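Local coordinates for protein esterase (Thermotoga maritima, PDB 3DOH) that probably hydrolyses carboxylic esters as a thermostable alpha/beta hydrolase that also carries an immunoglobulin-like domain, at residues N100-T104 with A183-G187; Y174-L180 with P213-P219; K307-I311 with I337-R342. One frame throughout, in Å; residues are numbered along the deposited sequence.

Contact 1 (N100-T104 with A183-G187); sequences NFLNT and AGERG. With SO4 (sulfate ion), chain C.
Phe101 and Asn103 each commit a backbone polar atom to segment 183-187, and here the contact is tightest. Arg186 NH2 donates to Phe101 O over 3.1 Å; the oxygen lies in the plane of the guanidinium, whereas the donor stands above the carbonyl plane. A bend at chi3 (-51°) turns NE back to Ala183 O at 2.9 Å, and these two bonds fix the rotation of the guanidinium; Arg186 N is a second donor to Ala183 O, from the opposite face, and NH1 is taken by Ser225 O. Asn103 N meets Gly184 O at 2.8 Å, in the carbonyl plane and on a lone pair. A loop of the Ig-like domain is seated on the loop that follows strand 174-180 of the alpha/beta-hydrolase domain, beside the probable catalytic site: Ala183 N binds a sulfate, O3 at 2.6 Å, that Ser271 and His359 also hold, a position consistent with an oxyanion hole. The Phe101 ring presents its edge to this ion and to Ala183 CB, 4.0 Å from CD1, and packs on Phe74 of a neighbouring subunit. A water bridges Asn103 O and Arg186 O. The contact is looser where Asn103 ND2 stays 3.6 Å from Glu185 OE2 without bonding.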
loop_
_atom_site.group_PDB
_atom_site.type_symbol
_atom_site.label_atom_id
_atom_site.label_comp_id
_atom_site.label_asym_id
_atom_site.label_seq_id
_atom_site.Cartn_x
_atom_site.Cartn_y
_atom_site.Cartn_z
ATOM N N ASN A 100 -12.516 33.324 -16.773
ATOM C CA ASN A 100 -13.174 33.034 -15.497
ATOM C C ASN A 100 -14.134 31.890 -15.835
ATOM O O ASN A 100 -14.203 30.865 -15.111
ATOM C CB ASN A 100 -13.965 34.252 -14.947
ATOM C CG ASN A 100 -13.163 35.577 -14.980
ATOM O OD1 ASN A 100 -12.193 35.777 -14.210
ATOM N ND2 ASN A 100 -13.598 36.502 -15.853
ATOM N N PHE A 101 -14.835 32.074 -16.965
ATOM C CA PHE A 101 -15.852 31.137 -17.451
ATOM C C PHE A 101 -15.673 30.812 -18.953
ATOM O O PHE A 101 -16.642 30.706 -19.697
ATOM C CB PHE A 101 -17.278 31.654 -17.095
ATOM C CG PHE A 101 -17.753 31.231 -15.711
ATOM C CD1 PHE A 101 -18.704 30.199 -15.569
ATOM C CD2 PHE A 101 -17.220 31.833 -14.546
ATOM C CE1 PHE A 101 -19.128 29.786 -14.293
ATOM C CE2 PHE A 101 -17.617 31.423 -13.266
ATOM C CZ PHE A 101 -18.576 30.404 -13.133
ATOM N N LEU A 102 -14.420 30.632 -19.370
ATOM C CA LEU A 102 -14.071 30.461 -20.790
ATOM C C LEU A 102 -12.947 29.438 -20.982
ATOM O O LEU A 102 -11.809 29.669 -20.600
ATOM C CB LEU A 102 -13.695 31.831 -21.408
ATOM C CG LEU A 102 -13.890 32.156 -22.903
ATOM C CD1 LEU A 102 -15.110 31.448 -23.504
ATOM C CD2 LEU A 102 -13.988 33.673 -23.145
ATOM N N ASN A 103 -13.289 28.303 -21.583
ATOM C CA ASN A 103 -12.325 27.231 -21.800
ATOM C C ASN A 103 -11.706 27.287 -23.193
ATOM O O ASN A 103 -12.309 27.808 -24.130
ATOM C CB ASN A 103 -12.980 25.868 -21.570
ATOM C CG ASN A 103 -13.586 25.739 -20.187
ATOM O OD1 ASN A 103 -13.413 26.612 -19.337
ATOM N ND2 ASN A 103 -14.304 24.645 -19.955
ATOM N N THR A 104 -10.499 26.745 -23.321
ATOM C CA THR A 104 -9.795 26.734 -24.598
ATOM C C THR A 104 -9.191 25.362 -24.883
ATOM O O THR A 104 -8.683 24.698 -23.979
ATOM C CB THR A 104 -8.678 27.794 -24.635
ATOM O OG1 THR A 104 -7.901 27.630 -25.828
ATOM C CG2 THR A 104 -7.773 27.657 -23.422
ATOM N N ALA A 183 -21.271 28.005 -20.390
ATOM C CA ALA A 183 -20.422 29.183 -20.538
ATOM C C ALA A 183 -19.061 28.837 -21.069
ATOM O O ALA A 183 -18.574 29.494 -21.988
ATOM C CB ALA A 183 -20.302 29.943 -19.246
ATOM N N GLY A 184 -18.458 27.791 -20.516
ATOM C CA GLY A 184 -17.056 27.505 -20.799
ATOM C C GLY A 184 -16.793 27.126 -22.235
ATOM O O GLY A 184 -15.689 27.282 -22.726
ATOM N N GLU A 185 -17.814 26.616 -22.911
ATOM C CA GLU A 185 -17.703 26.218 -24.293
ATOM C C GLU A 185 -17.941 27.378 -25.270
ATOM O O GLU A 185 -17.775 27.203 -26.472
ATOM C CB GLU A 185 -18.696 25.091 -24.572
ATOM C CG GLU A 185 -18.257 23.766 -24.043
ATOM C CD GLU A 185 -18.196 23.799 -22.543
ATOM O OE1 GLU A 185 -19.286 23.956 -21.919
ATOM O OE2 GLU A 185 -17.065 23.709 -21.997
ATOM N N ARG A 186 -18.322 28.550 -24.766
ATOM C CA ARG A 186 -18.425 29.734 -25.632
ATOM C C ARG A 186 -17.137 29.967 -26.406
ATOM O O ARG A 186 -16.041 29.589 -25.954
ATOM C CB ARG A 186 -18.776 31.000 -24.867
ATOM C CG ARG A 186 -20.214 31.087 -24.468
ATOM C CD ARG A 186 -20.418 32.259 -23.547
ATOM N NE ARG A 186 -19.466 32.234 -22.452
ATOM C CZ ARG A 186 -19.331 33.203 -21.555
ATOM N NH1 ARG A 186 -20.099 34.275 -21.630
ATOM N NH2 ARG A 186 -18.438 33.092 -20.566
ATOM N N GLY A 187 -17.281 30.582 -27.575
ATOM C CA GLY A 187 -16.156 30.737 -28.460
ATOM C C GLY A 187 -16.612 30.930 -29.876
ATOM O O GLY A 187 -17.743 31.338 -30.129
HETATM S S SO4 C . -20.636 26.446 -17.488
HETATM O O1 SO4 C . -19.518 27.342 -17.187
HETATM O O2 SO4 C . -20.128 25.439 -18.464
HETATM O O3 SO4 C . -21.775 27.259 -17.977
HETATM O O4 SO4 C . -21.074 25.784 -16.278
HETATM O O HOH W 1 -13.587 29.663 -25.579
#

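Contact 2 (Y174-L180 with P213-P219); sequences YPLVVFL and PCFVLAP
Phe215 O is approached by two groups of the neighbouring strand: Val177 N donates to it at 2.7 Å, nearly straight at 172°, and Leu176 CA adds a weaker C-H...O contact at 3.4 Å. The pattern recurs one step on, with Leu217 N on Val177 O at 2.8 Å, and it belongs to a parallel strand pair in the central sheet of the alpha/beta-hydrolase fold, the two short axes inclined by 21°. On one face Leu176, with CG trans to its own N (chi1 169°), carries CD1 across to Phe215 CB at 3.6 Å, the two side chains meeting at about a right angle; the same methyl lies 3.9 Å from Leu217 CB. Leu217 continues this face into helix 242-257, while Val177 and Cys214 on the other meet Phe376 of helix 369-376. At the start of the pair the Tyr174 ring meets Pro213 at a slant, CE1 to CG 3.6 Å, and its hydroxyl is bonded to Asn169 O. With an alanine here, Pro213 would probably lose its apolar cover and the Asn169 carbonyl its hydroxyl mate. Prolines interrupt the hydrogen bonding at both ends: lacking N-H groups, Pro175 sets CD 3.2 Å from Pro213 O, and Pro219 sets CD at the same distance from Phe179 O, which takes a bond from a water shared with Pro219 O instead.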
loop_
_atom_site.group_PDB
_atom_site.type_symbol
_atom_site.label_atom_id
_atom_site.label_comp_id
_atom_site.label_asym_id
_atom_site.label_seq_id
_atom_site.Cartn_x
_atom_site.Cartn_y
_atom_site.Cartn_z
ATOM N N TYR A 174 -37.485 12.586 -39.238
ATOM C CA TYR A 174 -36.758 12.221 -38.008
ATOM C C TYR A 174 -36.615 13.384 -37.019
ATOM O O TYR A 174 -36.644 14.536 -37.414
ATOM C CB TYR A 174 -35.377 11.642 -38.321
ATOM C CG TYR A 174 -35.405 10.462 -39.266
ATOM C CD1 TYR A 174 -35.662 9.169 -38.790
ATOM C CD2 TYR A 174 -35.169 10.644 -40.651
ATOM C CE1 TYR A 174 -35.694 8.100 -39.642
ATOM C CE2 TYR A 174 -35.199 9.583 -41.513
ATOM C CZ TYR A 174 -35.476 8.308 -41.018
ATOM O OH TYR A 174 -35.488 7.233 -41.886
ATOM N N PRO A 175 -36.456 13.071 -35.718
ATOM C CA PRO A 175 -36.309 14.020 -34.626
ATOM C C PRO A 175 -35.089 14.917 -34.758
ATOM O O PRO A 175 -34.104 14.553 -35.422
ATOM C CB PRO A 175 -36.067 13.109 -33.425
ATOM C CG PRO A 175 -36.615 11.807 -33.829
ATOM C CD PRO A 175 -36.387 11.683 -35.247
ATOM N N LEU A 176 -35.122 16.062 -34.093
ATOM C CA LEU A 176 -33.947 16.892 -34.025
ATOM C C LEU A 176 -33.648 17.104 -32.565
ATOM O O LEU A 176 -34.531 17.533 -31.788
ATOM C CB LEU A 176 -34.181 18.232 -34.729
ATOM C CG LEU A 176 -33.165 19.371 -34.571
ATOM C CD1 LEU A 176 -31.817 19.101 -35.231
ATOM C CD2 LEU A 176 -33.743 20.664 -35.112
ATOM N N VAL A 177 -32.424 16.784 -32.160
ATOM C CA VAL A 177 -32.005 17.198 -30.828
ATOM C C VAL A 177 -31.144 18.452 -30.949
ATOM O O VAL A 177 -30.117 18.461 -31.678
ATOM C CB VAL A 177 -31.267 16.075 -30.053
ATOM C CG1 VAL A 177 -30.742 16.620 -28.718
ATOM C CG2 VAL A 177 -32.170 14.846 -29.826
ATOM N N VAL A 178 -31.536 19.509 -30.246
ATOM C CA VAL A 178 -30.744 20.735 -30.211
ATOM C C VAL A 178 -30.052 20.908 -28.863
ATOM O O VAL A 178 -30.706 20.935 -27.820
ATOM C CB VAL A 178 -31.612 21.975 -30.495
ATOM C CG1 VAL A 178 -32.992 21.557 -30.977
ATOM C CG2 VAL A 178 -31.714 22.846 -29.253
ATOM N N PHE A 179 -28.728 21.026 -28.888
ATOM C CA PHE A 179 -27.954 21.145 -27.655
ATOM C C PHE A 179 -27.383 22.553 -27.439
ATOM O O PHE A 179 -26.663 23.098 -28.316
ATOM C CB PHE A 179 -26.798 20.120 -27.641
ATOM C CG PHE A 179 -25.798 20.351 -26.515
ATOM C CD1 PHE A 179 -26.209 20.309 -25.173
ATOM C CD2 PHE A 179 -24.469 20.652 -26.796
ATOM C CE1 PHE A 179 -25.313 20.560 -24.135
ATOM C CE2 PHE A 179 -23.573 20.909 -25.760
ATOM C CZ PHE A 179 -24.007 20.868 -24.420
ATOM N N LEU A 180 -27.669 23.134 -26.275
ATOM C CA LEU A 180 -27.054 24.415 -25.915
ATOM C C LEU A 180 -25.955 24.233 -24.881
ATOM O O LEU A 180 -26.219 23.802 -23.749
ATOM C CB LEU A 180 -28.093 25.363 -25.367
ATOM C CG LEU A 180 -29.318 25.566 -26.240
ATOM C CD1 LEU A 180 -30.349 26.429 -25.452
ATOM C CD2 LEU A 180 -28.937 26.187 -27.615
ATOM N N PRO A 213 -32.712 7.165 -34.994
ATOM C CA PRO A 213 -32.157 8.139 -35.939
ATOM C C PRO A 213 -32.855 9.490 -35.835
ATOM O O PRO A 213 -34.014 9.555 -35.425
ATOM C CB PRO A 213 -32.443 7.502 -37.300
ATOM C CG PRO A 213 -33.651 6.666 -37.070
ATOM C CD PRO A 213 -33.526 6.139 -35.669
ATOM N N CYS A 214 -32.153 10.556 -36.206
ATOM C CA CYS A 214 -31.760 11.586 -35.252
ATOM C C CYS A 214 -30.824 12.606 -35.894
ATOM O O CYS A 214 -29.725 12.264 -36.331
ATOM C CB CYS A 214 -31.094 10.958 -34.027
ATOM S SG CYS A 214 -30.677 12.134 -32.718
ATOM N N PHE A 215 -31.267 13.858 -35.947
ATOM C CA PHE A 215 -30.377 14.969 -36.177
ATOM C C PHE A 215 -29.985 15.607 -34.842
ATOM O O PHE A 215 -30.760 15.607 -33.866
ATOM C CB PHE A 215 -31.088 16.047 -36.989
ATOM C CG PHE A 215 -31.403 15.666 -38.420
ATOM C CD1 PHE A 215 -32.543 14.931 -38.733
ATOM C CD2 PHE A 215 -30.607 16.124 -39.462
ATOM C CE1 PHE A 215 -32.852 14.601 -40.056
ATOM C CE2 PHE A 215 -30.918 15.812 -40.807
ATOM C CZ PHE A 215 -32.027 15.057 -41.102
ATOM N N VAL A 216 -28.784 16.184 -34.821
ATOM C CA VAL A 216 -28.308 16.936 -33.671
ATOM C C VAL A 216 -27.748 18.255 -34.118
ATOM O O VAL A 216 -26.816 18.301 -34.900
ATOM C CB VAL A 216 -27.193 16.209 -32.920
ATOM C CG1 VAL A 216 -26.828 16.950 -31.636
ATOM C CG2 VAL A 216 -27.602 14.794 -32.598
ATOM N N LEU A 217 -28.306 19.326 -33.582
ATOM C CA LEU A 217 -27.810 20.645 -33.828
ATOM C C LEU A 217 -27.151 21.129 -32.559
ATOM O O LEU A 217 -27.749 21.122 -31.471
ATOM C CB LEU A 217 -28.965 21.566 -34.211
ATOM C CG LEU A 217 -28.819 23.048 -33.924
ATOM C CD1 LEU A 217 -27.792 23.634 -34.798
ATOM C CD2 LEU A 217 -30.126 23.726 -34.134
ATOM N N ALA A 218 -25.917 21.591 -32.717
ATOM C CA ALA A 218 -25.125 22.059 -31.604
ATOM C C ALA A 218 -24.574 23.411 -31.997
ATOM O O ALA A 218 -23.564 23.510 -32.690
ATOM C CB ALA A 218 -24.001 21.072 -31.311
ATOM N N PRO A 219 -25.285 24.465 -31.651
ATOM C CA PRO A 219 -24.806 25.838 -31.829
ATOM C C PRO A 219 -23.764 26.346 -30.830
ATOM O O PRO A 219 -23.787 25.957 -29.660
ATOM C CB PRO A 219 -26.094 26.675 -31.742
ATOM C CG PRO A 219 -27.010 25.858 -30.946
ATOM C CD PRO A 219 -26.686 24.409 -31.234
HETATM O O HOH W 2 -24.472 24.193 -27.931
#

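Contact 3 (K307-I311 with I337-R342); sequences KDIPI and IGGKVR
Lys307 lays the aliphatic part of its side chain across Ile337 at about a right angle, CD standing 3.8 Å from CG2 of the isoleucine. The chain leaves the backbone extended and then bends at both chi3 and chi4, which curls its ammonium group back toward its own neighbour Asp308; NZ and OD2 remain 4.0 Å apart, a long salt bridge. Lys340 reaches the other way, out of 337-342 and over the 307-311 loop. Its CD lies 3.8 Å from Asp308 CA, and a bend at chi3 (84°) then turns CE so that NZ reaches Asp308 O at 3.1 Å, tilted somewhat from the carbonyl plane. The carboxylate of Asp308 is not touched by this amine, but the opposite charges are close enough that a mild attraction is likely.

Beyond the lysines the two segments begin to pair as strands. The chain runs from strand 311-316 through helix 325-336 and returns alongside in strand 341-346, a beta-alpha-beta crossover of the alpha/beta-hydrolase domain. Gly338 ends the helix in a Schellman motif, with a positive phi that a side chain would tolerate poorly. Parallel pairing then starts at Ile311 and Val341: Ile311 N donates to Lys340 O at 3.1 Å, and Arg342 N to Ile311 O at 2.8 Å, the latter straighter (158°). Lys340 O also receives a weak C-H...O contact from Pro310 CA, at 3.3 Å, and Val341 turns CG2 to 3.7 Å from Ile311 O. The Ile311 side chain continues inward onto Trp278 and Ile281 of helix 272-283, whereas Pro310 and Arg342 both lean on Trp374 of helix 369-376, on the far side of the sheet from Ile311.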
loop_
_atom_site.group_PDB
_atom_site.type_symbol
_atom_site.label_atom_id
_atom_site.label_comp_id
_atom_site.label_asym_id
_atom_site.label_seq_id
_atom_site.Cartn_x
_atom_site.Cartn_y
_atom_site.Cartn_z
ATOM N N LYS A 307 -46.802 24.177 -19.597
ATOM C CA LYS A 307 -47.592 23.194 -18.881
ATOM C C LYS A 307 -47.631 21.815 -19.600
ATOM O O LYS A 307 -47.593 20.778 -18.960
ATOM C CB LYS A 307 -49.001 23.754 -18.612
ATOM C CG LYS A 307 -50.032 22.705 -18.092
ATOM C CD LYS A 307 -51.185 23.308 -17.292
ATOM C CE LYS A 307 -52.103 24.214 -18.130
ATOM N NZ LYS A 307 -52.766 23.556 -19.315
ATOM N N ASP A 308 -47.682 21.808 -20.927
ATOM C CA ASP A 308 -47.859 20.566 -21.683
ATOM C C ASP A 308 -46.603 19.982 -22.279
ATOM O O ASP A 308 -46.692 18.919 -22.886
ATOM C CB ASP A 308 -48.835 20.748 -22.849
ATOM C CG ASP A 308 -50.250 20.973 -22.402
ATOM O OD1 ASP A 308 -51.079 21.278 -23.301
ATOM O OD2 ASP A 308 -50.543 20.852 -21.177
ATOM N N ILE A 309 -45.463 20.651 -22.131
ATOM C CA ILE A 309 -44.191 20.104 -22.600
ATOM C C ILE A 309 -43.558 19.117 -21.599
ATOM O O ILE A 309 -43.286 19.483 -20.456
ATOM C CB ILE A 309 -43.220 21.234 -22.954
ATOM C CG1 ILE A 309 -43.919 22.205 -23.912
ATOM C CG2 ILE A 309 -41.944 20.675 -23.576
ATOM C CD1 ILE A 309 -43.116 23.449 -24.245
ATOM N N PRO A 310 -43.367 17.843 -21.995
ATOM C CA PRO A 310 -42.603 16.925 -21.095
ATOM C C PRO A 310 -41.183 17.436 -20.798
ATOM O O PRO A 310 -40.434 17.774 -21.713
ATOM C CB PRO A 310 -42.560 15.591 -21.872
ATOM C CG PRO A 310 -43.751 15.670 -22.863
ATOM C CD PRO A 310 -43.858 17.162 -23.213
ATOM N N ILE A 311 -40.826 17.505 -19.516
ATOM C CA ILE A 311 -39.578 18.130 -19.115
ATOM C C ILE A 311 -38.946 17.275 -18.039
ATOM O O ILE A 311 -39.594 16.933 -17.070
ATOM C CB ILE A 311 -39.848 19.575 -18.534
ATOM C CG1 ILE A 311 -40.386 20.496 -19.646
ATOM C CG2 ILE A 311 -38.592 20.156 -17.868
ATOM C CD1 ILE A 311 -40.788 21.899 -19.214
ATOM N N ILE A 337 -49.234 22.628 -11.139
ATOM C CA ILE A 337 -50.054 23.222 -12.150
ATOM C C ILE A 337 -50.517 22.145 -13.136
ATOM O O ILE A 337 -51.284 22.431 -14.073
ATOM C CB ILE A 337 -49.248 24.398 -12.774
ATOM C CG1 ILE A 337 -49.738 25.766 -12.254
ATOM C CG2 ILE A 337 -49.012 24.268 -14.312
ATOM C CD1 ILE A 337 -51.202 25.875 -11.734
ATOM N N GLY A 338 -50.025 20.924 -12.951
ATOM C CA GLY A 338 -50.443 19.799 -13.769
ATOM C C GLY A 338 -49.414 19.360 -14.797
ATOM O O GLY A 338 -49.692 18.498 -15.631
ATOM N N GLY A 339 -48.224 19.951 -14.741
ATOM C CA GLY A 339 -46.985 19.183 -14.731
ATOM C C GLY A 339 -46.470 18.681 -16.076
ATOM O O GLY A 339 -46.063 19.462 -16.937
ATOM N N LYS A 340 -46.497 17.362 -16.241
ATOM C CA LYS A 340 -45.635 16.599 -17.182
ATOM C C LYS A 340 -44.143 16.987 -16.961
ATOM O O LYS A 340 -43.450 17.411 -17.903
ATOM C CB LYS A 340 -46.072 16.788 -18.642
ATOM C CG LYS A 340 -47.601 16.683 -18.864
ATOM C CD LYS A 340 -48.007 17.005 -20.316
ATOM C CE LYS A 340 -47.881 15.790 -21.296
ATOM N NZ LYS A 340 -48.160 16.177 -22.740
ATOM N N VAL A 341 -43.680 16.823 -15.705
ATOM C CA VAL A 341 -42.318 17.142 -15.270
ATOM C C VAL A 341 -41.728 15.993 -14.464
ATOM O O VAL A 341 -42.383 15.514 -13.551
ATOM C CB VAL A 341 -42.274 18.436 -14.401
ATOM C CG1 VAL A 341 -43.017 18.248 -13.086
ATOM C CG2 VAL A 341 -40.847 18.871 -14.144
ATOM N N ARG A 342 -40.504 15.561 -14.802
ATOM C CA ARG A 342 -39.655 14.719 -13.937
ATOM C C ARG A 342 -38.447 15.498 -13.404
ATOM O O ARG A 342 -38.029 16.533 -13.958
ATOM C CB ARG A 342 -39.120 13.499 -14.664
ATOM C CG ARG A 342 -40.152 12.560 -15.225
ATOM C CD ARG A 342 -39.458 11.425 -15.954
ATOM N NE ARG A 342 -40.461 10.454 -16.332
ATOM C CZ ARG A 342 -40.229 9.161 -16.588
ATOM N NH1 ARG A 342 -38.993 8.648 -16.517
ATOM N NH2 ARG A 342 -41.267 8.381 -16.919
#

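Overall arrangement
Contacts 2 and 3 belong to the same eight-stranded sheet of the alpha/beta-hydrolase domain, one pairing strands 174-180 and 215-219 inside it, the other lying at the start of one of its outermost strands, 341-346; their centres are about 21 Å apart. Helix 369-376 packs against residues of both. Contact 1 sits about 22 Å from contact 2 and about 32 Å from contact 3, between centres, and joins the Ig-like domain to the loop that leaves strand 174-180. Along the chain the segments of contacts 1 and 2 alternate, 183-187 following shortly after that strand, whereas contact 3 comes after both. The sheet core thus leads into the domain interface, next to the probable active site.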